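Local coordinates for protein probable manganase-dependent inorganic pyrophosphatase (PDB 3L31) that forms the AMP-binding regulatory region, built of CBS and DRTGG domains, of a probable manganese-dependent inorganic pyrophosphatase and probably controls its hydrolysis of pyrophosphate, at residues 72-77 with 180-185. Residues are numbered along the deposited sequence; the frame is centred on the assembly and turned at random.
Sequences SATSLD and QSLPVD
Thr74 and Leu182 mark the closest approach of the two backbones, with the CA of Thr74 5.5 Å from the CA of Leu182. Around them, the turn between helices 68-71 and 76-82 meets the link between helices 171-177 and 184-187. Ala73 ends helix 68-71 in a Schellman motif with positive phi, and Ser75 is the N-cap of the next helix, its OG bonded to the backbone N of Asn78. Thr74 sits between these two caps and divides its branches. Its methyl CG2 stands anti to the backbone N and packs on Ser181, with Thr74 CG2 3.6 Å from Ser181 CB. The hydroxyl lies beside that N (chi1 -61°), which turns it to the other two residues: Thr74 OG1 is 3.4 Å from Leu182 CD1 and touches the CD of Pro183. The Thr74 and Leu182 side chains cross at about a right angle. Thr74 OG1 donates a hydrogen bond to Ser72 OG, 2.8 Å away. Ser72 OG is itself bonded to the carbonyl of Ile68, one turn back in the preceding helix, and Leu182 also packs on Ile68 and Leu69. The Pro183 ring lies against the backbone of Ser72, with Pro183 CG 3.3 Å from Ser72 O. Ser181 O is bonded to Asn78 ND2 and Ser181 OG to Ile178 O. The contact thus brings together the two ends of the chain section that holds the five-stranded sheet. Across the two segments it relies on buried van der Waals packing. The hydroxyl oxygens of Thr74 and Ser72 lie against carbon atoms of Leu182, and that of Thr74 also against Pro183, while their hydrogen bonds run within their own side of the contact, from Thr74 to Ser72 and on to Ile68.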
loop_
_atom_site.group_PDB
_atom_site.type_symbol
_atom_site.label_atom_id
_atom_site.label_comp_id
_atom_site.label_asym_id
_atom_site.label_seq_id
_atom_site.Cartn_x
_atom_site.Cartn_y
_atom_site.Cartn_z
ATOM N N SER A 72 11.590 -3.375 -11.812
ATOM C CA SER A 72 10.343 -4.011 -12.225
ATOM C C SER A 72 10.059 -3.834 -13.721
ATOM O O SER A 72 9.106 -4.415 -14.272
ATOM C CB SER A 72 9.178 -3.413 -11.456
ATOM O OG SER A 72 9.120 -2.010 -11.600
ATOM N N ALA A 73 10.867 -2.999 -14.367
ATOM C CA ALA A 73 10.589 -2.597 -15.745
ATOM C C ALA A 73 9.135 -2.148 -15.943
ATOM O O ALA A 73 8.435 -2.559 -16.888
ATOM C CB ALA A 73 10.937 -3.718 -16.712
ATOM N N THR A 74 8.671 -1.310 -15.042
ATOM C CA THR A 74 7.306 -0.821 -15.170
ATOM C C THR A 74 7.203 -0.064 -16.500
ATOM O O THR A 74 8.069 0.731 -16.866
ATOM C CB THR A 74 6.860 0.099 -13.960
ATOM O OG1 THR A 74 6.915 -0.662 -12.749
ATOM C CG2 THR A 74 5.430 0.564 -14.164
ATOM N N SER A 75 6.117 -0.308 -17.194
ATOM C CA SER A 75 5.884 0.279 -18.503
ATOM C C SER A 75 5.101 1.577 -18.337
ATOM O O SER A 75 4.326 1.748 -17.375
ATOM C CB SER A 75 5.053 -0.661 -19.357
ATOM O OG SER A 75 3.705 -0.679 -18.874
ATOM N N LEU A 76 5.322 2.472 -19.281
ATOM C CA LEU A 76 4.590 3.724 -19.353
ATOM C C LEU A 76 3.067 3.512 -19.341
ATOM O O LEU A 76 2.356 4.318 -18.750
ATOM C CB LEU A 76 5.004 4.541 -20.595
ATOM C CG LEU A 76 4.392 5.933 -20.729
ATOM C CD1 LEU A 76 4.772 6.713 -19.476
ATOM C CD2 LEU A 76 4.821 6.713 -21.992
ATOM N N ASP A 77 2.557 2.455 -19.990
ATOM C CA ASP A 77 1.088 2.256 -20.039
ATOM C C ASP A 77 0.552 2.012 -18.647
ATOM O O ASP A 77 -0.583 2.386 -18.358
ATOM C CB ASP A 77 0.645 1.096 -20.941
ATOM C CG ASP A 77 0.845 1.394 -22.415
ATOM O OD1 ASP A 77 0.568 2.552 -22.856
ATOM O OD2 ASP A 77 1.295 0.465 -23.133
ATOM N N GLN A 180 1.437 1.525 -7.481
ATOM C CA GLN A 180 0.412 0.625 -7.993
ATOM C C GLN A 180 0.578 0.216 -9.437
ATOM O O GLN A 180 -0.152 -0.673 -9.934
ATOM C CB GLN A 180 -0.987 1.242 -7.794
ATOM C CG GLN A 180 -1.175 1.472 -6.320
ATOM C CD GLN A 180 -2.529 1.965 -5.982
ATOM O OE1 GLN A 180 -3.482 1.782 -6.748
ATOM N NE2 GLN A 180 -2.633 2.638 -4.819
ATOM N N SER A 181 1.544 0.853 -10.080
ATOM C CA SER A 181 1.841 0.659 -11.493
ATOM C C SER A 181 2.555 -0.643 -11.742
ATOM O O SER A 181 2.518 -1.165 -12.842
ATOM C CB SER A 181 2.789 1.751 -11.986
ATOM O OG SER A 181 2.177 2.982 -11.778
ATOM N N LEU A 182 3.232 -1.124 -10.706
ATOM C CA LEU A 182 4.175 -2.241 -10.854
ATOM C C LEU A 182 3.532 -3.480 -11.480
ATOM O O LEU A 182 2.379 -3.815 -11.166
ATOM C CB LEU A 182 4.813 -2.642 -9.506
ATOM C CG LEU A 182 6.160 -2.059 -9.033
ATOM C CD1 LEU A 182 6.384 -0.619 -9.354
ATOM C CD2 LEU A 182 6.203 -2.225 -7.542
ATOM N N PRO A 183 4.281 -4.178 -12.353
ATOM C CA PRO A 183 3.726 -5.381 -12.929
ATOM C C PRO A 183 3.709 -6.529 -11.944
ATOM O O PRO A 183 4.605 -6.660 -11.119
ATOM C CB PRO A 183 4.649 -5.660 -14.145
ATOM C CG PRO A 183 5.938 -5.007 -13.814
ATOM C CD PRO A 183 5.589 -3.844 -12.927
ATOM N N VAL A 184 2.698 -7.395 -12.061
ATOM C CA VAL A 184 2.562 -8.519 -11.098
ATOM C C VAL A 184 3.785 -9.381 -11.068
ATOM O O VAL A 184 4.147 -9.925 -10.000
ATOM C CB VAL A 184 1.295 -9.420 -11.250
ATOM C CG1 VAL A 184 0.040 -8.606 -11.032
ATOM C CG2 VAL A 184 1.261 -10.083 -12.531
ATOM N N ASP A 185 4.424 -9.538 -12.213
ATOM C CA ASP A 185 5.535 -10.504 -12.275
ATOM C C ASP A 185 6.749 -10.096 -11.425
ATOM O O ASP A 185 7.508 -10.936 -11.004
ATOM C CB ASP A 185 5.941 -10.893 -13.711
ATOM C CG ASP A 185 6.622 -9.786 -14.441
ATOM O OD1 ASP A 185 6.424 -8.624 -14.066
ATOM O OD2 ASP A 185 7.353 -10.063 -15.400
#